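Local structure of putative Glycerophosphoryl diester phosphodiesterase (Silicibacter pomeroyi, 3L12) at residues S16-I21 with D291-D296; V184-D189 with P204-S209; G246-P251 with I270-T275. The protein is a putative member of the glycerophosphoryl diester phosphodiesterase family, a TIM-barrel protein with a magnesium ion bound in this model. One frame throughout, in Å; residues are numbered along the deposited sequence.

Interaction 1: residues S16-I21 with D291-D296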
loop_
_atom_site.group_PDB
_atom_site.type_symbol
_atom_site.label_atom_id
_atom_site.label_comp_id
_atom_site.label_asym_id
_atom_site.label_seq_id
_atom_site.Cartn_x
_atom_site.Cartn_y
_atom_site.Cartn_z
ATOM N N SER A 16 -16.921 9.021 -18.867
ATOM C CA SER A 16 -16.469 9.476 -17.550
ATOM C C SER A 16 -15.556 8.526 -16.817
ATOM O O SER A 16 -15.109 8.861 -15.726
ATOM C CB SER A 16 -17.683 9.658 -16.672
ATOM O OG SER A 16 -18.621 10.552 -17.247
ATOM N N VAL A 17 -15.298 7.358 -17.406
ATOM C CA VAL A 17 -14.612 6.282 -16.688
ATOM C C VAL A 17 -13.515 5.572 -17.474
ATOM O O VAL A 17 -13.705 5.211 -18.651
ATOM C CB VAL A 17 -15.635 5.187 -16.316
ATOM C CG1 VAL A 17 -14.962 3.904 -15.781
ATOM C CG2 VAL A 17 -16.613 5.706 -15.275
ATOM N N VAL A 18 -12.350 5.451 -16.836
ATOM C CA VAL A 18 -11.272 4.618 -17.258
ATOM C C VAL A 18 -11.063 3.620 -16.105
ATOM O O VAL A 18 -10.817 3.997 -14.960
ATOM C CB VAL A 18 -9.969 5.380 -17.571
ATOM C CG1 VAL A 18 -8.858 4.360 -17.972
ATOM C CG2 VAL A 18 -10.226 6.388 -18.638
ATOM N N ARG A 19 -11.145 2.339 -16.427
ATOM C CA ARG A 19 -10.987 1.308 -15.400
ATOM C C ARG A 19 -9.527 1.207 -14.964
ATOM O O ARG A 19 -8.603 1.501 -15.772
ATOM C CB ARG A 19 -11.470 -0.069 -15.891
ATOM C CG ARG A 19 -12.902 -0.108 -16.382
ATOM C CD ARG A 19 -13.901 0.301 -15.331
ATOM N NE ARG A 19 -15.225 0.304 -15.964
ATOM C CZ ARG A 19 -16.360 0.526 -15.325
ATOM N NH1 ARG A 19 -16.369 0.770 -14.038
ATOM N NH2 ARG A 19 -17.507 0.490 -15.990
ATOM N N VAL A 20 -9.351 0.822 -13.700
ATOM C CA VAL A 20 -8.008 0.656 -13.082
ATOM C C VAL A 20 -7.865 -0.813 -12.694
ATOM O O VAL A 20 -8.623 -1.337 -11.894
ATOM C CB VAL A 20 -7.754 1.578 -11.903
ATOM C CG1 VAL A 20 -6.343 1.343 -11.289
ATOM C CG2 VAL A 20 -7.874 3.083 -12.342
ATOM N N ILE A 21 -6.899 -1.476 -13.336
ATOM C CA ILE A 21 -6.632 -2.886 -13.095
ATOM C C ILE A 21 -5.289 -2.994 -12.373
ATOM O O ILE A 21 -4.276 -2.546 -12.866
ATOM C CB ILE A 21 -6.688 -3.735 -14.343
ATOM C CG1 ILE A 21 -8.029 -3.585 -15.105
ATOM C CG2 ILE A 21 -6.456 -5.264 -13.994
ATOM C CD1 ILE A 21 -8.020 -2.516 -16.190
ATOM N N ASP A 291 -10.309 1.616 -22.543
ATOM C CA ASP A 291 -11.317 1.278 -21.555
ATOM C C ASP A 291 -10.702 1.165 -20.170
ATOM O O ASP A 291 -11.370 1.500 -19.184
ATOM C CB ASP A 291 -11.969 -0.037 -21.902
ATOM C CG ASP A 291 -12.774 0.058 -23.163
ATOM O OD1 ASP A 291 -12.201 -0.224 -24.242
ATOM O OD2 ASP A 291 -13.923 0.463 -23.071
ATOM N N GLY A 292 -9.453 0.744 -20.105
ATOM C CA GLY A 292 -8.809 0.543 -18.805
ATOM C C GLY A 292 -7.305 0.486 -18.900
ATOM O O GLY A 292 -6.755 0.283 -19.979
ATOM N N ILE A 293 -6.689 0.703 -17.734
ATOM C CA ILE A 293 -5.251 0.725 -17.542
ATOM C C ILE A 293 -4.817 -0.235 -16.464
ATOM O O ILE A 293 -5.348 -0.186 -15.324
ATOM C CB ILE A 293 -4.811 2.142 -17.121
ATOM C CG1 ILE A 293 -5.080 3.115 -18.233
ATOM C CG2 ILE A 293 -3.314 2.200 -16.786
ATOM C CD1 ILE A 293 -4.896 4.610 -17.797
ATOM N N VAL A 294 -3.949 -1.178 -16.839
ATOM C CA VAL A 294 -3.325 -2.100 -15.940
ATOM C C VAL A 294 -2.057 -1.406 -15.477
ATOM O O VAL A 294 -1.199 -1.010 -16.279
ATOM C CB VAL A 294 -2.974 -3.442 -16.646
ATOM C CG1 VAL A 294 -2.312 -4.416 -15.693
ATOM C CG2 VAL A 294 -4.247 -4.050 -17.264
ATOM N N THR A 295 -1.924 -1.319 -14.153
ATOM C CA THR A 295 -0.846 -0.563 -13.512
ATOM C C THR A 295 -0.263 -1.253 -12.248
ATOM O O THR A 295 -0.956 -1.861 -11.460
ATOM C CB THR A 295 -1.319 0.876 -13.155
ATOM O OG1 THR A 295 -0.197 1.669 -12.669
ATOM C CG2 THR A 295 -2.500 0.831 -12.117
ATOM N N ASP A 296 1.048 -1.074 -12.050
ATOM C CA ASP A 296 1.712 -1.447 -10.817
ATOM C C ASP A 296 1.462 -0.464 -9.651
ATOM O O ASP A 296 1.737 -0.784 -8.471
ATOM C CB ASP A 296 3.237 -1.537 -11.044
ATOM C CG ASP A 296 3.620 -2.659 -12.008
ATOM O OD1 ASP A 296 3.093 -3.746 -11.847
ATOM O OD2 ASP A 296 4.472 -2.447 -12.891
#

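Interaction 2: residues V184-D189 with P204-S209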
loop_
_atom_site.group_PDB
_atom_site.type_symbol
_atom_site.label_atom_id
_atom_site.label_comp_id
_atom_site.label_asym_id
_atom_site.label_seq_id
_atom_site.Cartn_x
_atom_site.Cartn_y
_atom_site.Cartn_z
ATOM N N VAL A 184 -12.305 -13.239 -16.626
ATOM C CA VAL A 184 -11.931 -13.086 -18.002
ATOM C C VAL A 184 -10.678 -13.893 -18.256
ATOM O O VAL A 184 -9.695 -13.761 -17.532
ATOM C CB VAL A 184 -11.655 -11.607 -18.351
ATOM C CG1 VAL A 184 -11.251 -11.451 -19.823
ATOM C CG2 VAL A 184 -12.861 -10.762 -18.029
HETATM N N MSE A 185 -10.707 -14.743 -19.279
HETATM C CA MSE A 185 -9.582 -15.580 -19.636
HETATM C C MSE A 185 -8.658 -14.777 -20.568
HETATM O O MSE A 185 -9.071 -14.341 -21.611
HETATM C CB MSE A 185 -10.099 -16.872 -20.239
HETATM C CG MSE A 185 -11.034 -17.634 -19.286
HETATM SE SE MSE A 185 -10.213 -18.438 -17.752
HETATM C CE MSE A 185 -9.773 -20.118 -18.503
ATOM N N HIS A 186 -7.398 -14.615 -20.161
ATOM C CA HIS A 186 -6.460 -13.628 -20.715
ATOM C C HIS A 186 -5.120 -14.274 -21.016
ATOM O O HIS A 186 -4.624 -15.027 -20.180
ATOM C CB HIS A 186 -6.402 -12.542 -19.615
ATOM C CG HIS A 186 -5.456 -11.402 -19.800
ATOM N ND1 HIS A 186 -5.674 -10.366 -20.686
ATOM C CD2 HIS A 186 -4.362 -11.053 -19.072
ATOM C CE1 HIS A 186 -4.714 -9.463 -20.534
ATOM N NE2 HIS A 186 -3.914 -9.852 -19.560
ATOM N N SER A 187 -4.531 -14.004 -22.191
ATOM C CA SER A 187 -3.258 -14.627 -22.510
ATOM C C SER A 187 -2.555 -14.066 -23.720
ATOM O O SER A 187 -3.183 -13.526 -24.635
ATOM C CB SER A 187 -3.514 -16.143 -22.805
ATOM O OG SER A 187 -2.326 -16.930 -22.688
ATOM N N PHE A 188 -1.249 -14.274 -23.710
ATOM C CA PHE A 188 -0.436 -14.096 -24.895
ATOM C C PHE A 188 -0.589 -15.318 -25.805
ATOM O O PHE A 188 -0.312 -15.233 -26.982
ATOM C CB PHE A 188 1.058 -13.970 -24.588
ATOM C CG PHE A 188 1.505 -12.576 -24.226
ATOM C CD1 PHE A 188 1.702 -11.618 -25.196
ATOM C CD2 PHE A 188 1.756 -12.264 -22.921
ATOM C CE1 PHE A 188 2.188 -10.346 -24.844
ATOM C CE2 PHE A 188 2.219 -10.975 -22.584
ATOM C CZ PHE A 188 2.428 -10.063 -23.551
ATOM N N ASP A 189 -0.965 -16.453 -25.237
ATOM C CA ASP A 189 -1.083 -17.751 -25.983
ATOM C C ASP A 189 -2.470 -17.766 -26.601
ATOM O O ASP A 189 -3.450 -18.207 -25.988
ATOM C CB ASP A 189 -0.855 -18.895 -24.981
ATOM C CG ASP A 189 -0.617 -20.241 -25.637
ATOM O OD1 ASP A 189 -1.161 -20.455 -26.720
ATOM O OD2 ASP A 189 0.111 -21.067 -25.012
ATOM N N PRO A 204 -15.473 -14.539 -21.263
ATOM C CA PRO A 204 -14.867 -13.854 -22.375
ATOM C C PRO A 204 -13.348 -14.090 -22.405
ATOM O O PRO A 204 -12.747 -14.444 -21.388
ATOM C CB PRO A 204 -15.263 -12.389 -22.161
ATOM C CG PRO A 204 -15.445 -12.248 -20.701
ATOM C CD PRO A 204 -15.934 -13.609 -20.221
ATOM N N THR A 205 -12.765 -13.880 -23.590
ATOM C CA THR A 205 -11.354 -14.082 -23.846
ATOM C C THR A 205 -10.717 -12.720 -24.157
ATOM O O THR A 205 -11.315 -11.880 -24.869
ATOM C CB THR A 205 -11.110 -15.105 -25.001
ATOM O OG1 THR A 205 -11.848 -14.709 -26.152
ATOM C CG2 THR A 205 -11.561 -16.527 -24.596
ATOM N N SER A 206 -9.497 -12.559 -23.659
ATOM C CA SER A 206 -8.717 -11.327 -23.763
ATOM C C SER A 206 -7.322 -11.619 -24.307
ATOM O O SER A 206 -6.594 -12.436 -23.766
ATOM C CB SER A 206 -8.628 -10.730 -22.363
ATOM O OG SER A 206 -7.767 -9.627 -22.320
ATOM N N TYR A 207 -6.961 -10.919 -25.384
ATOM C CA TYR A 207 -5.768 -11.179 -26.186
ATOM C C TYR A 207 -4.667 -10.140 -25.956
ATOM O O TYR A 207 -4.818 -8.964 -26.346
ATOM C CB TYR A 207 -6.182 -11.176 -27.655
ATOM C CG TYR A 207 -6.938 -12.441 -28.102
ATOM C CD1 TYR A 207 -8.232 -12.732 -27.642
ATOM C CD2 TYR A 207 -6.382 -13.319 -29.024
ATOM C CE1 TYR A 207 -8.908 -13.871 -28.079
ATOM C CE2 TYR A 207 -7.066 -14.481 -29.461
ATOM C CZ TYR A 207 -8.310 -14.763 -28.959
ATOM O OH TYR A 207 -8.989 -15.913 -29.343
ATOM N N LEU A 208 -3.618 -10.560 -25.281
ATOM C CA LEU A 208 -2.452 -9.752 -25.040
ATOM C C LEU A 208 -1.660 -9.642 -26.329
ATOM O O LEU A 208 -1.539 -10.630 -27.114
ATOM C CB LEU A 208 -1.529 -10.394 -23.995
ATOM C CG LEU A 208 -2.043 -10.226 -22.579
ATOM C CD1 LEU A 208 -1.433 -11.222 -21.568
ATOM C CD2 LEU A 208 -1.708 -8.777 -22.171
ATOM N N SER A 209 -1.044 -8.485 -26.520
ATOM C CA SER A 209 -0.089 -8.305 -27.624
ATOM C C SER A 209 1.029 -7.356 -27.172
ATOM O O SER A 209 0.834 -6.497 -26.289
ATOM C CB SER A 209 -0.774 -7.760 -28.882
ATOM O OG SER A 209 -1.300 -6.465 -28.630
HETATM O O HOH W 1 0.218 -12.546 -28.085
#

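Interaction 3: residues G246-P251 with I270-T275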
loop_
_atom_site.group_PDB
_atom_site.type_symbol
_atom_site.label_atom_id
_atom_site.label_comp_id
_atom_site.label_asym_id
_atom_site.label_seq_id
_atom_site.Cartn_x
_atom_site.Cartn_y
_atom_site.Cartn_z
ATOM N N GLY A 246 -12.136 -12.943 -29.891
ATOM C CA GLY A 246 -11.889 -12.298 -28.585
ATOM C C GLY A 246 -12.836 -11.134 -28.299
ATOM O O GLY A 246 -13.380 -10.508 -29.243
ATOM N N GLN A 247 -13.009 -10.854 -27.004
ATOM C CA GLN A 247 -13.794 -9.718 -26.533
ATOM C C GLN A 247 -12.913 -8.514 -26.139
ATOM O O GLN A 247 -13.391 -7.388 -26.164
ATOM C CB GLN A 247 -14.657 -10.100 -25.349
ATOM C CG GLN A 247 -15.904 -10.889 -25.701
ATOM C CD GLN A 247 -15.591 -12.243 -26.310
ATOM O OE1 GLN A 247 -14.821 -13.017 -25.762
ATOM N NE2 GLN A 247 -16.196 -12.530 -27.474
ATOM N N LEU A 248 -11.668 -8.778 -25.760
ATOM C CA LEU A 248 -10.723 -7.711 -25.352
ATOM C C LEU A 248 -9.411 -7.838 -26.120
ATOM O O LEU A 248 -8.932 -8.947 -26.418
ATOM C CB LEU A 248 -10.404 -7.795 -23.873
ATOM C CG LEU A 248 -11.476 -7.636 -22.798
ATOM C CD1 LEU A 248 -12.150 -8.951 -22.633
ATOM C CD2 LEU A 248 -10.835 -7.150 -21.445
ATOM N N TRP A 249 -8.819 -6.679 -26.399
ATOM C CA TRP A 249 -7.495 -6.586 -26.977
ATOM C C TRP A 249 -6.689 -5.834 -25.961
ATOM O O TRP A 249 -7.096 -4.751 -25.538
ATOM C CB TRP A 249 -7.504 -5.817 -28.301
ATOM C CG TRP A 249 -6.108 -5.543 -28.841
ATOM C CD1 TRP A 249 -5.044 -6.382 -28.856
ATOM C CD2 TRP A 249 -5.677 -4.335 -29.484
ATOM N NE1 TRP A 249 -3.933 -5.748 -29.439
ATOM C CE2 TRP A 249 -4.312 -4.496 -29.822
ATOM C CE3 TRP A 249 -6.303 -3.113 -29.749
ATOM C CZ2 TRP A 249 -3.575 -3.490 -30.444
ATOM C CZ3 TRP A 249 -5.571 -2.114 -30.354
ATOM C CH2 TRP A 249 -4.211 -2.310 -30.675
ATOM N N CYS A 250 -5.559 -6.391 -25.546
ATOM C CA CYS A 250 -4.734 -5.812 -24.485
ATOM C C CYS A 250 -3.326 -5.590 -24.947
ATOM O O CYS A 250 -2.429 -6.364 -24.689
ATOM C CB CYS A 250 -4.724 -6.664 -23.209
ATOM S SG CYS A 250 -6.389 -6.779 -22.471
ATOM N N PRO A 251 -3.119 -4.493 -25.678
ATOM C CA PRO A 251 -1.787 -4.156 -26.149
ATOM C C PRO A 251 -0.903 -3.451 -25.148
ATOM O O PRO A 251 -1.378 -2.655 -24.289
ATOM C CB PRO A 251 -2.064 -3.181 -27.268
ATOM C CG PRO A 251 -3.308 -2.460 -26.808
ATOM C CD PRO A 251 -4.130 -3.506 -26.083
ATOM N N ILE A 270 -13.115 -4.368 -26.283
ATOM C CA ILE A 270 -12.706 -3.561 -25.120
ATOM C C ILE A 270 -11.171 -3.515 -25.192
ATOM O O ILE A 270 -10.574 -4.524 -25.555
ATOM C CB ILE A 270 -13.240 -4.171 -23.832
ATOM C CG1 ILE A 270 -14.753 -3.940 -23.727
ATOM C CG2 ILE A 270 -12.500 -3.593 -22.587
ATOM C CD1 ILE A 270 -15.458 -4.659 -22.515
ATOM N N VAL A 271 -10.540 -2.368 -24.860
ATOM C CA VAL A 271 -9.118 -2.221 -24.938
ATOM C C VAL A 271 -8.570 -1.887 -23.553
ATOM O O VAL A 271 -8.950 -0.861 -22.957
ATOM C CB VAL A 271 -8.714 -1.137 -25.938
ATOM C CG1 VAL A 271 -7.208 -1.043 -26.066
ATOM C CG2 VAL A 271 -9.404 -1.401 -27.315
ATOM N N LEU A 272 -7.730 -2.765 -23.043
ATOM C CA LEU A 272 -7.072 -2.560 -21.733
ATOM C C LEU A 272 -5.590 -2.507 -22.041
ATOM O O LEU A 272 -5.025 -3.475 -22.598
ATOM C CB LEU A 272 -7.372 -3.684 -20.768
ATOM C CG LEU A 272 -8.824 -4.064 -20.486
ATOM C CD1 LEU A 272 -8.764 -5.155 -19.406
ATOM C CD2 LEU A 272 -9.649 -2.875 -20.006
ATOM N N THR A 273 -4.925 -1.417 -21.696
ATOM C CA THR A 273 -3.498 -1.340 -21.956
ATOM C C THR A 273 -2.691 -1.561 -20.657
ATOM O O THR A 273 -3.207 -1.359 -19.523
ATOM C CB THR A 273 -3.153 -0.047 -22.673
ATOM O OG1 THR A 273 -1.801 -0.144 -23.163
ATOM C CG2 THR A 273 -3.405 1.158 -21.745
ATOM N N TRP A 274 -1.437 -2.003 -20.824
ATOM C CA TRP A 274 -0.578 -2.467 -19.732
ATOM C C TRP A 274 0.879 -2.256 -20.053
ATOM O O TRP A 274 1.162 -1.985 -21.247
ATOM C CB TRP A 274 -0.772 -4.002 -19.498
ATOM C CG TRP A 274 -0.407 -4.799 -20.698
ATOM C CD1 TRP A 274 -1.206 -5.065 -21.761
ATOM C CD2 TRP A 274 0.866 -5.380 -20.984
ATOM N NE1 TRP A 274 -0.495 -5.747 -22.722
ATOM C CE2 TRP A 274 0.775 -5.956 -22.278
ATOM C CE3 TRP A 274 2.092 -5.439 -20.299
ATOM C CZ2 TRP A 274 1.830 -6.637 -22.863
ATOM C CZ3 TRP A 274 3.151 -6.105 -20.910
ATOM C CH2 TRP A 274 3.001 -6.686 -22.180
ATOM N N THR A 275 1.803 -2.168 -19.080
ATOM C CA THR A 275 1.616 -1.986 -17.639
ATOM C C THR A 275 2.068 -0.512 -17.497
ATOM O O THR A 275 3.228 -0.175 -17.767
ATOM C CB THR A 275 2.439 -2.910 -16.800
ATOM O OG1 THR A 275 1.933 -4.243 -16.957
ATOM C CG2 THR A 275 2.373 -2.504 -15.369
#

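Interaction 1: residues S16-I21 with D291-D296
Ile21 and Val294 meet on the tight face of this parallel strand pair, Ile21 CB lying 3.8 Å from Val294 CG2. The CG1-CD1 arm of the isoleucine runs back over the neighbouring strand. With CG1 beside its backbone N (chi1 -55°) and chi2 turned to 92°, CD1 comes down on the peptide backbone, 3.6 Å from Ile293 O and 4.1 Å from the CA of Gly292, whose lack of a side chain lets the methyl settle there. On the other face Val18 CG1 meets Ile293 CD1 at 4.0 Å, and Val18 and Val20 also pack against helix 298-307.

Side-chain packing thins out at Arg19, although the backbones stay close. Arg19 touches Asp291 O with CB and CG, then bends at chi2 and carries its guanidinium away over Val17 CG1, to the carbonyls of Arg12 and Trp312; it is partly exposed.

Between the faces, four backbone bonds alternate across the strands, from Arg19 N to Asp291 O (2.9 Å) through to Thr295 N to Ile21 O (2.9 Å). Here the first barrel strand, 19-23, meets the last, 292-295, so the seam that closes the barrel rests on main-chain hydrogen bonds flanked by aliphatic groups, with no side-chain polar bond between the segments.

Interaction 2: residues V184-D189 with P204-S209
Leu208 reaches across from strand 205-209 into the angle between two rings, those of His186 and Phe188. Its CB sits almost squarely over the centre of the Phe188 ring, 3.6 Å from the centroid and 9° off the ring normal, a CH-pi contact. The next atom, CG, leaves the phenylalanine and closes on His186 CE1 at 3.4 Å. There the chain forks: CD1 lies between the rings, 3.6 Å from Phe188 CD2 and over one face of the imidazole toward its rim, while CD2 approaches His186 CE1 at 3.5 Å.

The two strands belong to one beta-alpha-beta unit of the TIM barrel, joined through helix 190-199. They run parallel, Met185 to Ser187 in register with Thr205 to Tyr207.

The imidazole is also held at its edge. His186 ND1 and Ser206 OG share a hydrogen bond of 2.8 Å near the ring plane; the register puts both side chains on the same face. The other ring nitrogen, NE2, is hydrogen-bonded to an unidentified ligand. Beyond the last backbone bond, a water donates to both Phe188 O and Leu208 O, while Ser187 OG accepts from Asp189 N in an ST turn and is also hydrogen-bonded to Leu150 O.

Interaction 3: residues G246-P251 with I270-T275
Leu248 and Leu272 form the apolar centre, Leu248 CD2 coming within 3.5 Å of Leu272 CD1. Ile270 lies alongside Leu248, pointing the same way, and Cys250 extends the patch with SG 3.7 Å from Leu272 CB. On the other face of the strands the packing is built around Pro251: its CD touches Val271 CG1, the two side chains crossing at about a right angle, while its CG rests over the centre of the Trp249 ring, two residues back.

Moving out into the backbone, the parallel pairing begins with regular bonds, Ile270 N to Gln247 O and Trp249 N to Ile270 O, then lengthens to 3.3 Å between Leu272 N and Trp249 O. There it stops, because Pro251 has no N-H to offer Leu272 O. That buried carbonyl has no hydrogen-bond partner in the model; Cys250 CA lies close to it at 3.0 Å.

Side chains take over at the C-terminal edge. Thr273 OG1, turned opposite the backbone N (chi1 -168°), donates to Pro251 O at 2.8 Å. The Trp274 indole donates through NE1 to Cys250 O, also at 2.8 Å; the oxygen lies in the indole plane, but the donor stands 56° out of the carbonyl plane, well off either lone pair. A cis peptide bond follows Trp274.

Within the barrel this is another beta-alpha-beta unit, connected through helix 258-266. That helix covers Trp249 and Val271 on the outside, helix 237-244 packs on Trp249 as well, and strand 205-209 flanks strand 248-251 on its other edge.

Overall arrangement
All three contacts are parallel strand pairs of one barrel sheet. Interactions 2 and 3 are adjacent, their centres 8 Å apart: Tyr207 O is hydrogen-bonded to Cys250 N (2.8 Å). Interaction 3 adjoins interaction 1, centres 11 Å apart, through hydrogen bonds from Val294 N to Thr273 O and between Asp291 OD1 and Val271 N, both 2.8 Å. Interactions 1 and 2, centred 16 Å apart, do not touch. All three reach the unidentified ligand, which may mark a pocket beside the metal: the side chains of His186, Trp274 and Val294 lie about 3, 4 and 5 Å from it and about 6 to 7 Å from the magnesium ion, which sits at Glu50, Asp52 and Glu149.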